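Uncharacterized protein (Leishmania major, PDB 2B4W) is of unknown function, a conserved protein rich in beta strands whose sequence family is grouped with the beta-fructosidase clan. Local coordinates at residues A241-C253 with L279-I293. Residues are numbered along the deposited sequence; the frame is centred on the assembly and turned at random.
Sequences AKIIGTKSCYPPC and LYSGVGDSHEGRITI
With CG turned beside its backbone N (chi1 -55°), Y250 drops its ring onto the hairpin 279-293 between V283 and I291, whose CG2 methyls also lie beside their own backbone N. The two methyls cover opposite faces of the ring as CH-pi contacts, I291 CG2 3.9 Å from the centroid and V283 CG2 4.2 Å. A flat, wide aromatic suits this slot, and G289 suits the floor: having no side chain, it lets the ring edge come down to the backbone, with Y250 CD2 3.6 Å from G289 CA. At the far end Y250 OH meets S281 CB tightly, at 3.2 Å. That hydroxyl, buried among aliphatic groups, is hydrogen-bonded to N226 OD1, while N226 ND2 reaches S281 OG; serine suits its place by sharing this asparagine with the tyrosine.

The backbone sets C253 CB over one face of the H287 imidazole, 3.6 Å from its centroid. A chi1 of 50° puts SG between N and the carbonyl carbon, over the same ring and 3.3 Å from V283 CG1. In-plane hydrogen bonding of H287 ND1 to S286 OG helps fix that ring's rotation. K247 lays its aliphatic CD against V283 CG1 and sends NZ to a lone pair of C253 O (3.0 Å), closing the loop 247-253 on itself over V283. At the opposite end, CG1 of I244 meets L279 CD2 and its CB meets I293 CD1.

The end of edge strand 238-245 and the loop after it thus lie on hairpin 277-293, consistent with packing between neighbouring blades of a five-bladed beta-propeller, as in the beta-fructosidase clan. Strand 238-245 pairs antiparallel with 223-231, with a classic bulge where I244 and G245 both face N226; strands 264-271 and 16-23 flank the hairpin.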
ATOM      1  N   ALA A 241      15.604  -4.686   6.441  1.00 21.90           N
ATOM      2  CA  ALA A 241      15.258  -3.516   5.640  1.00 27.99           C
ATOM      3  C   ALA A 241      15.949  -3.529   4.281  1.00 34.65           C
ATOM      4  O   ALA A 241      17.101  -3.946   4.133  1.00 31.67           O
ATOM      5  CB  ALA A 241      15.619  -2.242   6.387  1.00 35.52           C
ATOM      6  N   LYS A 242      15.244  -3.063   3.244  1.00 25.50           N
ATOM      7  CA  LYS A 242      15.847  -3.151   1.910  1.00 31.92           C
ATOM      8  C   LYS A 242      15.004  -2.440   0.867  1.00 32.50           C
ATOM      9  O   LYS A 242      13.793  -2.281   1.041  1.00 22.06           O
ATOM     10  CB  LYS A 242      16.016  -4.623   1.549  1.00 26.97           C
ATOM     11  CG  LYS A 242      14.811  -5.496   1.873  1.00 32.29           C
ATOM     12  CD  LYS A 242      15.133  -6.951   1.520  1.00 39.49           C
ATOM     13  CE  LYS A 242      15.026  -7.820   2.768  1.00 45.38           C
ATOM     14  NZ  LYS A 242      15.992  -8.951   2.764  1.00 65.83           N
ATOM     15  N   ILE A 243      15.674  -2.020  -0.200  1.00 31.85           N
ATOM     16  CA  ILE A 243      14.974  -1.483  -1.353  1.00 28.03           C
ATOM     17  C   ILE A 243      14.560  -2.696  -2.192  1.00 30.48           C
ATOM     18  O   ILE A 243      15.394  -3.591  -2.372  1.00 24.67           O
ATOM     19  CB  ILE A 243      15.784  -0.533  -2.235  1.00 30.75           C
ATOM     20  CG1 ILE A 243      16.310   0.732  -1.550  1.00 40.00           C
ATOM     21  CG2 ILE A 243      14.973  -0.160  -3.473  1.00 19.66           C
ATOM     22  CD1 ILE A 243      17.402   1.429  -2.338  1.00 52.48           C
ATOM     23  N   ILE A 244      13.320  -2.689  -2.642  1.00 28.65           N
ATOM     24  CA  ILE A 244      12.817  -3.808  -3.467  1.00 30.49           C
ATOM     25  C   ILE A 244      12.360  -3.395  -4.851  1.00 14.17           C
ATOM     26  O   ILE A 244      12.181  -4.219  -5.754  1.00 17.07           O
ATOM     27  CB  ILE A 244      11.680  -4.553  -2.731  1.00 26.79           C
ATOM     28  CG1 ILE A 244      10.455  -3.707  -2.407  1.00 27.53           C
ATOM     29  CG2 ILE A 244      12.252  -5.213  -1.476  1.00 18.84           C
ATOM     30  CD1 ILE A 244       9.420  -4.465  -1.583  1.00 26.21           C
ATOM     31  N   GLY A 245      12.196  -2.099  -5.082  1.00 22.44           N
ATOM     32  CA  GLY A 245      11.800  -1.494  -6.313  1.00 17.54           C
ATOM     33  C   GLY A 245      12.081  -0.010  -6.396  1.00 20.53           C
ATOM     34  O   GLY A 245      12.121   0.743  -5.433  1.00 28.24           O
ATOM     35  N   THR A 246      12.254   0.423  -7.631  1.00 27.56           N
ATOM     36  CA  THR A 246      12.342   1.805  -8.049  1.00 21.53           C
ATOM     37  C   THR A 246      11.657   1.937  -9.407  1.00 19.66           C
ATOM     38  O   THR A 246      11.237   0.946 -10.012  1.00 30.94           O
ATOM     39  CB  THR A 246      13.793   2.290  -8.205  1.00 25.49           C
ATOM     40  OG1 THR A 246      14.402   1.420  -9.170  1.00 24.98           O
ATOM     41  CG2 THR A 246      14.627   2.144  -6.945  1.00 25.36           C
ATOM     42  N   LYS A 247      11.583   3.170  -9.858  1.00 29.73           N
ATOM     43  CA  LYS A 247      11.026   3.646 -11.116  1.00 28.49           C
ATOM     44  C   LYS A 247      11.589   2.893 -12.316  1.00 27.69           C
ATOM     45  O   LYS A 247      10.875   2.518 -13.243  1.00 27.54           O
ATOM     46  CB  LYS A 247      11.323   5.143 -11.314  1.00 33.48           C
ATOM     47  CG  LYS A 247      10.321   6.068 -11.907  1.00 40.24           C
ATOM     48  CD  LYS A 247       9.311   5.481 -12.853  1.00 35.90           C
ATOM     49  CE  LYS A 247       8.635   6.598 -13.655  1.00 18.74           C
ATOM     50  NZ  LYS A 247       8.997   6.429 -15.089  1.00 26.27           N
ATOM     51  N   SER A 248      12.913   2.690 -12.312  1.00 27.46           N
ATOM     52  CA  SER A 248      13.546   2.038 -13.450  1.00 26.94           C
ATOM     53  C   SER A 248      13.252   0.549 -13.530  1.00 32.90           C
ATOM     54  O   SER A 248      13.656  -0.089 -14.514  1.00 38.92           O
ATOM     55  CB  SER A 248      15.068   2.184 -13.360  1.00 26.14           C
ATOM     56  OG  SER A 248      15.463   1.631 -12.111  1.00 32.86           O
ATOM     57  N   CYS A 249      12.596  -0.005 -12.522  1.00 28.19           N
ATOM     58  CA  CYS A 249      12.238  -1.413 -12.486  1.00 29.23           C
ATOM     59  C   CYS A 249      11.018  -1.759 -13.330  1.00 19.48           C
ATOM     60  O   CYS A 249      10.820  -2.911 -13.715  1.00 23.28           O
ATOM     61  CB  CYS A 249      11.881  -1.818 -11.047  1.00 24.75           C
ATOM     62  SG  CYS A 249      13.309  -1.938  -9.983  1.00 25.78           S
ATOM     63  N   TYR A 250      10.210  -0.737 -13.550  1.00 26.81           N
ATOM     64  CA  TYR A 250       8.952  -0.739 -14.267  1.00 27.79           C
ATOM     65  C   TYR A 250       9.145  -0.134 -15.648  1.00 24.44           C
ATOM     66  O   TYR A 250      10.063   0.661 -15.824  1.00 25.54           O
ATOM     67  CB  TYR A 250       7.883   0.061 -13.495  1.00 23.14           C
ATOM     68  CG  TYR A 250       7.702  -0.447 -12.078  1.00 27.20           C
ATOM     69  CD1 TYR A 250       8.538  -0.063 -11.042  1.00 23.95           C
ATOM     70  CD2 TYR A 250       6.664  -1.330 -11.789  1.00 24.98           C
ATOM     71  CE1 TYR A 250       8.374  -0.529  -9.741  1.00 18.74           C
ATOM     72  CE2 TYR A 250       6.496  -1.798 -10.500  1.00 25.27           C
ATOM     73  CZ  TYR A 250       7.337  -1.409  -9.488  1.00 22.64           C
ATOM     74  OH  TYR A 250       7.125  -1.895  -8.209  1.00 28.25           O
ATOM     75  N   PRO A 251       8.312  -0.479 -16.607  1.00 20.99           N
ATOM     76  CA  PRO A 251       8.474   0.133 -17.925  1.00 22.95           C
ATOM     77  C   PRO A 251       8.431   1.660 -17.856  1.00 32.89           C
ATOM     78  O   PRO A 251       7.907   2.311 -16.952  1.00 24.14           O
ATOM     79  CB  PRO A 251       7.283  -0.396 -18.721  1.00 21.16           C
ATOM     80  CG  PRO A 251       6.897  -1.666 -18.032  1.00 17.31           C
ATOM     81  CD  PRO A 251       7.207  -1.437 -16.580  1.00 17.27           C
ATOM     82  N   PRO A 252       9.064   2.253 -18.858  1.00 39.56           N
ATOM     83  CA  PRO A 252       9.066   3.708 -18.992  1.00 35.62           C
ATOM     84  C   PRO A 252       7.657   4.266 -19.144  1.00 19.16           C
ATOM     85  O   PRO A 252       6.790   3.722 -19.828  1.00 31.96           O
ATOM     86  CB  PRO A 252       9.851   3.939 -20.286  1.00 52.75           C
ATOM     87  CG  PRO A 252       9.798   2.634 -21.011  1.00 53.80           C
ATOM     88  CD  PRO A 252       9.831   1.591 -19.924  1.00 43.67           C
ATOM     89  N   CYS A 253       7.431   5.391 -18.464  1.00 31.54           N
ATOM     90  CA  CYS A 253       6.180   6.121 -18.521  1.00 26.56           C
ATOM     91  C   CYS A 253       6.399   7.523 -17.948  1.00 23.37           C
ATOM     92  O   CYS A 253       7.276   7.729 -17.113  1.00 27.81           O
ATOM     93  CB  CYS A 253       5.063   5.400 -17.770  1.00 27.71           C
ATOM     94  SG  CYS A 253       5.490   4.876 -16.092  1.00 33.06           S
ATOM     95  N   LEU A 279       5.070  -7.627  -6.945  1.00 21.28           N
ATOM     96  CA  LEU A 279       4.977  -6.298  -6.397  1.00 19.30           C
ATOM     97  C   LEU A 279       4.202  -5.360  -7.324  1.00 19.00           C
ATOM     98  O   LEU A 279       4.596  -5.133  -8.468  1.00 24.11           O
ATOM     99  CB  LEU A 279       6.394  -5.767  -6.192  1.00 19.32           C
ATOM    100  CG  LEU A 279       6.527  -4.372  -5.594  1.00 18.28           C
ATOM    101  CD1 LEU A 279       5.840  -4.311  -4.233  1.00 18.49           C
ATOM    102  CD2 LEU A 279       7.999  -4.013  -5.471  1.00 20.33           C
ATOM    103  N   TYR A 280       3.121  -4.826  -6.800  1.00 16.33           N
ATOM    104  CA  TYR A 280       2.274  -3.795  -7.377  1.00 14.37           C
ATOM    105  C   TYR A 280       2.628  -2.453  -6.760  1.00 18.90           C
ATOM    106  O   TYR A 280       2.814  -2.308  -5.544  1.00 17.75           O
ATOM    107  CB  TYR A 280       0.806  -4.142  -7.149  1.00 15.88           C
ATOM    108  CG  TYR A 280       0.360  -5.381  -7.897  1.00 22.90           C
ATOM    109  CD1 TYR A 280       0.620  -6.669  -7.460  1.00 15.62           C
ATOM    110  CD2 TYR A 280      -0.340  -5.224  -9.085  1.00 18.83           C
ATOM    111  CE1 TYR A 280       0.192  -7.777  -8.183  1.00 16.56           C
ATOM    112  CE2 TYR A 280      -0.766  -6.313  -9.800  1.00 26.52           C
ATOM    113  CZ  TYR A 280      -0.504  -7.592  -9.351  1.00 21.53           C
ATOM    114  OH  TYR A 280      -0.955  -8.635 -10.122  1.00 20.35           O
ATOM    115  N   SER A 281       2.747  -1.457  -7.646  1.00 16.63           N
ATOM    116  CA  SER A 281       3.152  -0.143  -7.196  1.00 19.51           C
ATOM    117  C   SER A 281       2.548   0.968  -8.047  1.00 25.92           C
ATOM    118  O   SER A 281       2.352   0.769  -9.242  1.00 23.91           O
ATOM    119  CB  SER A 281       4.671   0.009  -7.283  1.00 18.05           C
ATOM    120  OG  SER A 281       5.136   1.127  -6.535  1.00 25.33           O
ATOM    121  N   GLY A 282       2.299   2.095  -7.376  1.00 24.28           N
ATOM    122  CA  GLY A 282       2.040   3.318  -8.134  1.00 25.79           C
ATOM    123  C   GLY A 282       3.379   3.723  -8.757  1.00 19.91           C
ATOM    124  O   GLY A 282       4.417   3.536  -8.129  1.00 30.31           O
ATOM    125  N   VAL A 283       3.320   4.248  -9.966  1.00 24.77           N
ATOM    126  CA  VAL A 283       4.485   4.645 -10.741  1.00 25.22           C
ATOM    127  C   VAL A 283       4.382   6.106 -11.181  1.00 23.42           C
ATOM    128  O   VAL A 283       3.432   6.463 -11.883  1.00 22.55           O
ATOM    129  CB  VAL A 283       4.611   3.712 -11.960  1.00 24.72           C
ATOM    130  CG1 VAL A 283       5.745   4.182 -12.853  1.00 45.73           C
ATOM    131  CG2 VAL A 283       4.813   2.264 -11.520  1.00 21.06           C
ATOM    132  N   GLY A 284       5.317   6.964 -10.784  1.00 24.80           N
ATOM    133  CA  GLY A 284       5.312   8.365 -11.209  1.00 21.59           C
ATOM    134  C   GLY A 284       4.072   9.158 -10.894  1.00 33.06           C
ATOM    135  O   GLY A 284       3.873  10.229 -11.489  1.00 26.46           O
ATOM    136  N   ASP A 285       3.220   8.698  -9.987  1.00 27.70           N
ATOM    137  CA  ASP A 285       1.927   9.260  -9.646  1.00 24.95           C
ATOM    138  C   ASP A 285       1.032   9.346 -10.883  1.00 21.14           C
ATOM    139  O   ASP A 285       0.130  10.184 -10.957  1.00 23.80           O
ATOM    140  CB  ASP A 285       1.997  10.633  -8.974  1.00 34.67           C
ATOM    141  CG  ASP A 285       2.115  10.537  -7.463  1.00 33.84           C
ATOM    142  OD1 ASP A 285       2.481   9.467  -6.925  1.00 24.66           O
ATOM    143  OD2 ASP A 285       1.851  11.536  -6.766  1.00 23.63           O
ATOM    144  N   SER A 286       1.279   8.466 -11.847  1.00 16.35           N
ATOM    145  CA  SER A 286       0.459   8.416 -13.055  1.00 16.72           C
ATOM    146  C   SER A 286       0.036   7.046 -13.552  1.00 28.75           C
ATOM    147  O   SER A 286      -0.963   6.943 -14.294  1.00 18.34           O
ATOM    148  CB  SER A 286       1.275   9.079 -14.188  1.00 22.37           C
ATOM    149  OG  SER A 286       2.438   8.336 -14.506  1.00 24.18           O
ATOM    150  N   HIS A 287       0.772   5.991 -13.201  1.00 27.37           N
ATOM    151  CA  HIS A 287       0.487   4.635 -13.658  1.00 21.85           C
ATOM    152  C   HIS A 287       0.566   3.655 -12.479  1.00 16.76           C
ATOM    153  O   HIS A 287       0.988   4.026 -11.387  1.00 18.12           O
ATOM    154  CB  HIS A 287       1.458   4.167 -14.746  1.00 24.05           C
ATOM    155  CG  HIS A 287       1.441   4.895 -16.056  1.00 28.93           C
ATOM    156  ND1 HIS A 287       1.838   6.217 -16.162  1.00 32.36           N
ATOM    157  CD2 HIS A 287       1.116   4.537 -17.317  1.00 33.18           C
ATOM    158  CE1 HIS A 287       1.749   6.635 -17.420  1.00 29.94           C
ATOM    159  NE2 HIS A 287       1.311   5.631 -18.154  1.00 20.93           N
ATOM    160  N   GLU A 288       0.161   2.418 -12.719  1.00 21.13           N
ATOM    161  CA  GLU A 288       0.304   1.316 -11.766  1.00 20.74           C
ATOM    162  C   GLU A 288       1.188   0.253 -12.408  1.00 17.23           C
ATOM    163  O   GLU A 288       0.916  -0.153 -13.531  1.00 18.85           O
ATOM    164  CB  GLU A 288      -1.062   0.772 -11.351  1.00 19.95           C
ATOM    165  CG  GLU A 288      -1.128  -0.197 -10.195  1.00 21.37           C
ATOM    166  CD  GLU A 288      -0.700   0.279  -8.833  1.00 27.24           C
ATOM    167  OE1 GLU A 288      -0.718   1.506  -8.565  1.00 21.49           O
ATOM    168  OE2 GLU A 288      -0.347  -0.580  -7.969  1.00 17.51           O
ATOM    169  N   GLY A 289       2.230  -0.165 -11.688  1.00 19.83           N
ATOM    170  CA  GLY A 289       3.101  -1.176 -12.240  1.00 23.97           C
ATOM    171  C   GLY A 289       3.101  -2.455 -11.418  1.00 29.92           C
ATOM    172  O   GLY A 289       2.688  -2.507 -10.255  1.00 20.91           O
ATOM    173  N   ARG A 290       3.586  -3.517 -12.053  1.00 22.23           N
ATOM    174  CA  ARG A 290       3.869  -4.792 -11.423  1.00 20.24           C
ATOM    175  C   ARG A 290       5.242  -5.304 -11.880  1.00 27.86           C
ATOM    176  O   ARG A 290       5.492  -5.389 -13.087  1.00 21.27           O
ATOM    177  CB  ARG A 290       2.788  -5.820 -11.760  1.00 16.47           C
ATOM    178  CG  ARG A 290       3.141  -7.238 -11.338  1.00 20.83           C
ATOM    179  CD  ARG A 290       2.153  -8.261 -11.800  1.00 14.31           C
ATOM    180  NE  ARG A 290       2.198  -8.630 -13.201  1.00 21.64           N
ATOM    181  CZ  ARG A 290       3.127  -9.382 -13.786  1.00 21.30           C
ATOM    182  NH1 ARG A 290       4.159  -9.893 -13.143  1.00 22.34           N
ATOM    183  NH2 ARG A 290       3.058  -9.655 -15.089  1.00 24.83           N
ATOM    184  N   ILE A 291       6.086  -5.641 -10.913  1.00 22.43           N
ATOM    185  CA  ILE A 291       7.351  -6.313 -11.148  1.00 23.51           C
ATOM    186  C   ILE A 291       7.351  -7.593 -10.294  1.00 24.78           C
ATOM    187  O   ILE A 291       6.775  -7.562  -9.200  1.00 22.92           O
ATOM    188  CB  ILE A 291       8.621  -5.507 -10.812  1.00 17.76           C
ATOM    189  CG1 ILE A 291       8.679  -4.999  -9.379  1.00 14.30           C
ATOM    190  CG2 ILE A 291       8.801  -4.407 -11.870  1.00 17.77           C
ATOM    191  CD1 ILE A 291       9.912  -4.222  -8.933  1.00 17.40           C
ATOM    192  N   THR A 292       7.979  -8.619 -10.841  1.00 19.95           N
ATOM    193  CA  THR A 292       8.158  -9.919 -10.178  1.00 18.95           C
ATOM    194  C   THR A 292       9.585  -9.938  -9.643  1.00 21.66           C
ATOM    195  O   THR A 292      10.531  -9.725 -10.389  1.00 21.49           O
ATOM    196  CB  THR A 292       7.856 -11.075 -11.137  1.00 23.70           C
ATOM    197  OG1 THR A 292       6.512 -10.950 -11.638  1.00 23.89           O
ATOM    198  CG2 THR A 292       7.940 -12.414 -10.430  1.00 24.61           C
ATOM    199  N   ILE A 293       9.701 -10.169  -8.346  1.00 18.70           N
ATOM    200  CA  ILE A 293      10.878 -10.085  -7.529  1.00 18.14           C
ATOM    201  C   ILE A 293      10.947 -11.253  -6.540  1.00 19.20           C
ATOM    202  O   ILE A 293       9.967 -11.955  -6.323  1.00 18.31           O
ATOM    203  CB  ILE A 293      10.887  -8.746  -6.776  1.00 22.87           C
ATOM    204  CG1 ILE A 293       9.703  -8.512  -5.847  1.00 19.00           C
ATOM    205  CG2 ILE A 293      10.969  -7.584  -7.760  1.00 20.79           C
ATOM    206  CD1 ILE A 293       9.974  -7.491  -4.763  1.00 17.86           C
TER